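PDB 7LAP: aminoglycoside N(3)-acetyltransferase from Streptomyces griseus, which probably transfers an acetyl group from acetyl-CoA to the 3-amino group of aminoglycoside antibiotics, the reaction behind this form of resistance. Local coordinates for residues 196-199 and 200-204; 247-250 and 251-255. All coordinates share one frame; numbering follows the deposited sequence.

Overall arrangement
Both contacts are local, between residues a few positions apart, and both illustrate how a backbone carbonyl is used by a side chain further along the chain. Interaction 1 (196-199 with 200-204) rounds the turn from helix 189-196 to strand 204-213, at the surface; interaction 2 (247-250 with 251-255) is the last part of helix 244-254 and is partly buried. Their centres lie 21 Å apart, the nearest atoms about 9 Å, and they do not touch. Two helices link them: helix 273-289 meets side chains of both, and helix 189-196, whose end interaction 1 contains, packs through Leu-190 on Ile-248 and Val-249.

Interaction 1: 196-199 and 200-204; sequences LAQA and PGKRF
Lys-202 reaches back across a turn to the carbonyl of Ala-197, and its ammonium nitrogen NZ donates a hydrogen bond of 2.8 Å to Ala-197 O. The bond meets the carbonyl at a C=O...N angle of 150°, with the nitrogen tilted 16° from the carbonyl plane. Lys-202 can span this gap because its side chain is almost fully stretched: CG stands opposite the backbone N (chi1 -160°), and every later torsion is also close to trans. On the way, Lys-202 CE passes 3.7 Å from Ala-197 O.

A water continues the network, accepting from Lys-202 NZ at 2.9 Å and giving only a weak bond to Gln-198 OE1. The amide oxygen OE1 of Gln-198 itself stays 4.0 Å from Lys-202 NZ; a bend at chi2 of Gln-198 brings it this near although its CB starts away from the lysine. The same water lies in the plane of the Phe-204 ring, at its edge.

At the Ala-199 to Pro-200 junction, Ala-199 CB and Pro-200 CD are neighbours across the peptide bond. Gly-201 then carries the chain round with a positive phi.

Further out, helix 273-289 backs the first half of the turn: Glu-285 accepts from the Gln-198 backbone N, Asn-289 donates to Gln-198 O, and Ala-199 packs on Leu-288. Ile-225 and Phe-232 touch the Lys-202 side chain.

Ala-197 is the first residue beyond helix 189-196 to leave helical angles, and Lys-202 NZ lies off the carboxyl end of that helix, donating also to Glu-194 O and weakly to Ala-195 O. Its positive charge, if retained as expected, would complement the negative end of the helix dipole. At Glu-194 O it may stand in for the N-H of Gln-198, which bonds Glu-285 instead.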
loop_
_atom_site.group_PDB
_atom_site.type_symbol
_atom_site.label_atom_id
_atom_site.label_comp_id
_atom_site.label_asym_id
_atom_site.label_seq_id
_atom_site.Cartn_x
_atom_site.Cartn_y
_atom_site.Cartn_z
ATOM N N LEU B 196 -25.057 18.871 4.741
ATOM C CA LEU B 196 -25.985 19.647 5.564
ATOM C C LEU B 196 -26.445 20.944 4.905
ATOM O O LEU B 196 -27.517 21.459 5.259
ATOM C CB LEU B 196 -25.340 20.016 6.908
ATOM C CG LEU B 196 -24.840 18.905 7.821
ATOM C CD1 LEU B 196 -24.142 19.500 9.047
ATOM C CD2 LEU B 196 -25.992 17.988 8.230
ATOM N N ALA B 197 -25.658 21.495 3.982
ATOM C CA ALA B 197 -25.913 22.845 3.499
ATOM C C ALA B 197 -27.143 22.886 2.607
ATOM O O ALA B 197 -27.353 22.001 1.768
ATOM C CB ALA B 197 -24.703 23.387 2.741
ATOM N N GLN B 198 -27.952 23.932 2.788
ATOM C CA GLN B 198 -29.169 24.133 2.015
ATOM C C GLN B 198 -28.982 25.317 1.078
ATOM O O GLN B 198 -28.836 26.457 1.528
ATOM C CB GLN B 198 -30.381 24.343 2.928
ATOM C CG GLN B 198 -30.849 23.064 3.630
ATOM C CD GLN B 198 -30.827 21.844 2.702
ATOM O OE1 GLN B 198 -30.245 20.800 3.036
ATOM N NE2 GLN B 198 -31.449 21.977 1.530
ATOM N N ALA B 199 -29.004 25.044 -0.223
ATOM C CA ALA B 199 -28.818 26.065 -1.242
ATOM C C ALA B 199 -29.247 25.472 -2.569
ATOM O O ALA B 199 -29.161 24.252 -2.750
ATOM C CB ALA B 199 -27.354 26.533 -1.301
ATOM N N PRO B 200 -29.711 26.289 -3.511
ATOM C CA PRO B 200 -30.181 25.742 -4.787
ATOM C C PRO B 200 -29.033 25.175 -5.609
ATOM O O PRO B 200 -27.884 25.613 -5.506
ATOM C CB PRO B 200 -30.811 26.956 -5.479
ATOM C CG PRO B 200 -30.045 28.118 -4.935
ATOM C CD PRO B 200 -29.758 27.766 -3.495
ATOM N N GLY B 201 -29.362 24.183 -6.430
ATOM C CA GLY B 201 -28.387 23.585 -7.317
ATOM C C GLY B 201 -27.552 22.479 -6.716
ATOM O O GLY B 201 -26.435 22.245 -7.187
ATOM N N LYS B 202 -28.057 21.783 -5.702
ATOM C CA LYS B 202 -27.278 20.744 -5.044
ATOM C C LYS B 202 -27.141 19.521 -5.950
ATOM O O LYS B 202 -28.120 19.064 -6.546
ATOM C CB LYS B 202 -27.928 20.358 -3.719
ATOM C CG LYS B 202 -26.980 19.663 -2.741
ATOM C CD LYS B 202 -27.621 19.619 -1.380
ATOM C CE LYS B 202 -26.705 19.039 -0.374
ATOM N NZ LYS B 202 -27.160 19.357 0.999
ATOM N N ARG B 203 -25.921 18.998 -6.052
ATOM C CA ARG B 203 -25.597 17.914 -6.970
ATOM C C ARG B 203 -25.549 16.590 -6.228
ATOM O O ARG B 203 -24.872 16.466 -5.200
ATOM C CB ARG B 203 -24.258 18.164 -7.664
ATOM C CG ARG B 203 -24.261 19.334 -8.624
ATOM C CD ARG B 203 -22.921 20.043 -8.660
ATOM N NE ARG B 203 -22.935 21.080 -9.685
ATOM C CZ ARG B 203 -22.036 21.191 -10.662
ATOM N NH1 ARG B 203 -21.026 20.332 -10.737
ATOM N NH2 ARG B 203 -22.142 22.168 -11.561
ATOM N N PHE B 204 -26.237 15.594 -6.770
ATOM C CA PHE B 204 -26.288 14.272 -6.180
ATOM C C PHE B 204 -25.813 13.242 -7.194
ATOM O O PHE B 204 -25.839 13.474 -8.406
ATOM C CB PHE B 204 -27.700 13.953 -5.685
ATOM C CG PHE B 204 -28.116 14.780 -4.500
ATOM C CD1 PHE B 204 -27.757 14.397 -3.214
ATOM C CD2 PHE B 204 -28.867 15.938 -4.668
ATOM C CE1 PHE B 204 -28.143 15.155 -2.111
ATOM C CE2 PHE B 204 -29.254 16.699 -3.574
ATOM C CZ PHE B 204 -28.887 16.308 -2.296
HETATM O O HOH W 1 -29.755 18.002 1.172
#

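Interaction 2: 247-250 and 251-255; sequences VIVG and SMLAA
Ser-251 and Val-247 belong to a run of alpha-helical i to i+4 hydrogen bonds through the final turns of helix 244-254. Ser-251 N donates to Val-247 O, Met-252 N to Ile-248 O, Leu-253 N to Val-249 O at 2.8 Å, and Ala-254 N to Gly-250 O at 3.0 Å. Their N-H...O angles all lie between 157° and 165°, near-straight bonds that continue the alpha-helical pattern to Ala-254. Ala-255, already beyond the helix, still donates from its N to Ser-251 O.

Apolar contacts follow the same spacing. Val-249 and Leu-253 lie side by side and point the same way, with Val-249 CG1 against Leu-253 CD1 at 3.9 Å. More loosely, Met-252 folds at chi3, bringing its terminal CE back to 4.3 Å from Ile-248 CG2. Ile-248, Val-249 and Met-252 form the inward, buried face of the helix, and Leu-253 borders it: Phe-271 of strand 266-272 touches Val-249, Met-252 and Leu-253, while helix 273-289 receives Ile-248 on Trp-283 and Met-252 on Ala-276. The helix is thereby seated against strand 266-272, the penultimate strand of the mixed sheet, and helix 273-289.

A polar side chain supplements the backbone pattern at Ser-251, whose OG turns back beside its own N and donates to the same carbonyl. Val-247 O consequently receives two bonds from one residue, each 3.0 Å long, Ser-251 N and Ser-251 OG approaching from opposite faces of the carbonyl plane, the hydroxyl lying 36° out of it.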
loop_
_atom_site.group_PDB
_atom_site.type_symbol
_atom_site.label_atom_id
_atom_site.label_comp_id
_atom_site.label_asym_id
_atom_site.label_seq_id
_atom_site.Cartn_x
_atom_site.Cartn_y
_atom_site.Cartn_z
ATOM N N VAL B 247 -10.628 27.260 -0.661
ATOM C CA VAL B 247 -11.118 28.607 -0.373
ATOM C C VAL B 247 -11.855 28.639 0.965
ATOM O O VAL B 247 -11.635 29.539 1.783
ATOM C CB VAL B 247 -11.999 29.108 -1.532
ATOM C CG1 VAL B 247 -12.589 30.487 -1.209
ATOM C CG2 VAL B 247 -11.208 29.128 -2.813
ATOM N N ILE B 248 -12.709 27.647 1.223
ATOM C CA ILE B 248 -13.447 27.599 2.488
ATOM C C ILE B 248 -12.484 27.521 3.677
ATOM O O ILE B 248 -12.620 28.260 4.661
ATOM C CB ILE B 248 -14.439 26.417 2.479
ATOM C CG1 ILE B 248 -15.423 26.525 1.313
ATOM C CG2 ILE B 248 -15.214 26.334 3.793
ATOM C CD1 ILE B 248 -16.467 25.417 1.309
ATOM N N VAL B 249 -11.500 26.616 3.609
ATOM C CA VAL B 249 -10.564 26.455 4.721
ATOM C C VAL B 249 -9.712 27.705 4.897
ATOM O O VAL B 249 -9.388 28.099 6.031
ATOM C CB VAL B 249 -9.692 25.198 4.525
ATOM C CG1 VAL B 249 -8.595 25.132 5.589
ATOM C CG2 VAL B 249 -10.554 23.945 4.589
ATOM N N GLY B 250 -9.335 28.346 3.788
ATOM C CA GLY B 250 -8.605 29.596 3.897
ATOM C C GLY B 250 -9.401 30.676 4.610
ATOM O O GLY B 250 -8.869 31.401 5.459
ATOM N N SER B 251 -10.694 30.793 4.283
ATOM C CA SER B 251 -11.552 31.743 4.988
ATOM C C SER B 251 -11.752 31.325 6.433
ATOM O O SER B 251 -11.805 32.169 7.336
ATOM C CB SER B 251 -12.918 31.854 4.310
ATOM O OG SER B 251 -12.782 32.040 2.922
ATOM N N MET B 252 -11.917 30.024 6.656
ATOM C CA MET B 252 -11.990 29.490 8.008
ATOM C C MET B 252 -10.802 29.961 8.836
ATOM O O MET B 252 -10.963 30.523 9.928
ATOM C CB MET B 252 -12.022 27.966 7.927
ATOM C CG MET B 252 -12.328 27.252 9.196
ATOM S SD MET B 252 -12.297 25.468 8.894
ATOM C CE MET B 252 -13.599 25.225 7.667
ATOM N N LEU B 253 -9.597 29.731 8.316
ATOM C CA LEU B 253 -8.381 30.100 9.030
ATOM C C LEU B 253 -8.325 31.601 9.277
ATOM O O LEU B 253 -7.971 32.040 10.378
ATOM C CB LEU B 253 -7.157 29.649 8.240
ATOM C CG LEU B 253 -6.894 28.146 8.295
ATOM C CD1 LEU B 253 -6.026 27.726 7.086
ATOM C CD2 LEU B 253 -6.224 27.791 9.626
ATOM N N ALA B 254 -8.688 32.397 8.266
ATOM C CA ALA B 254 -8.642 33.853 8.392
ATOM C C ALA B 254 -9.639 34.352 9.424
ATOM O O ALA B 254 -9.406 35.378 10.058
ATOM C CB ALA B 254 -8.912 34.516 7.037
ATOM N N ALA B 255 -10.746 33.647 9.607
ATOM C CA ALA B 255 -11.711 33.964 10.651
ATOM C C ALA B 255 -11.274 33.491 12.035
ATOM O O ALA B 255 -12.070 33.583 12.977
ATOM C CB ALA B 255 -13.064 33.336 10.312
#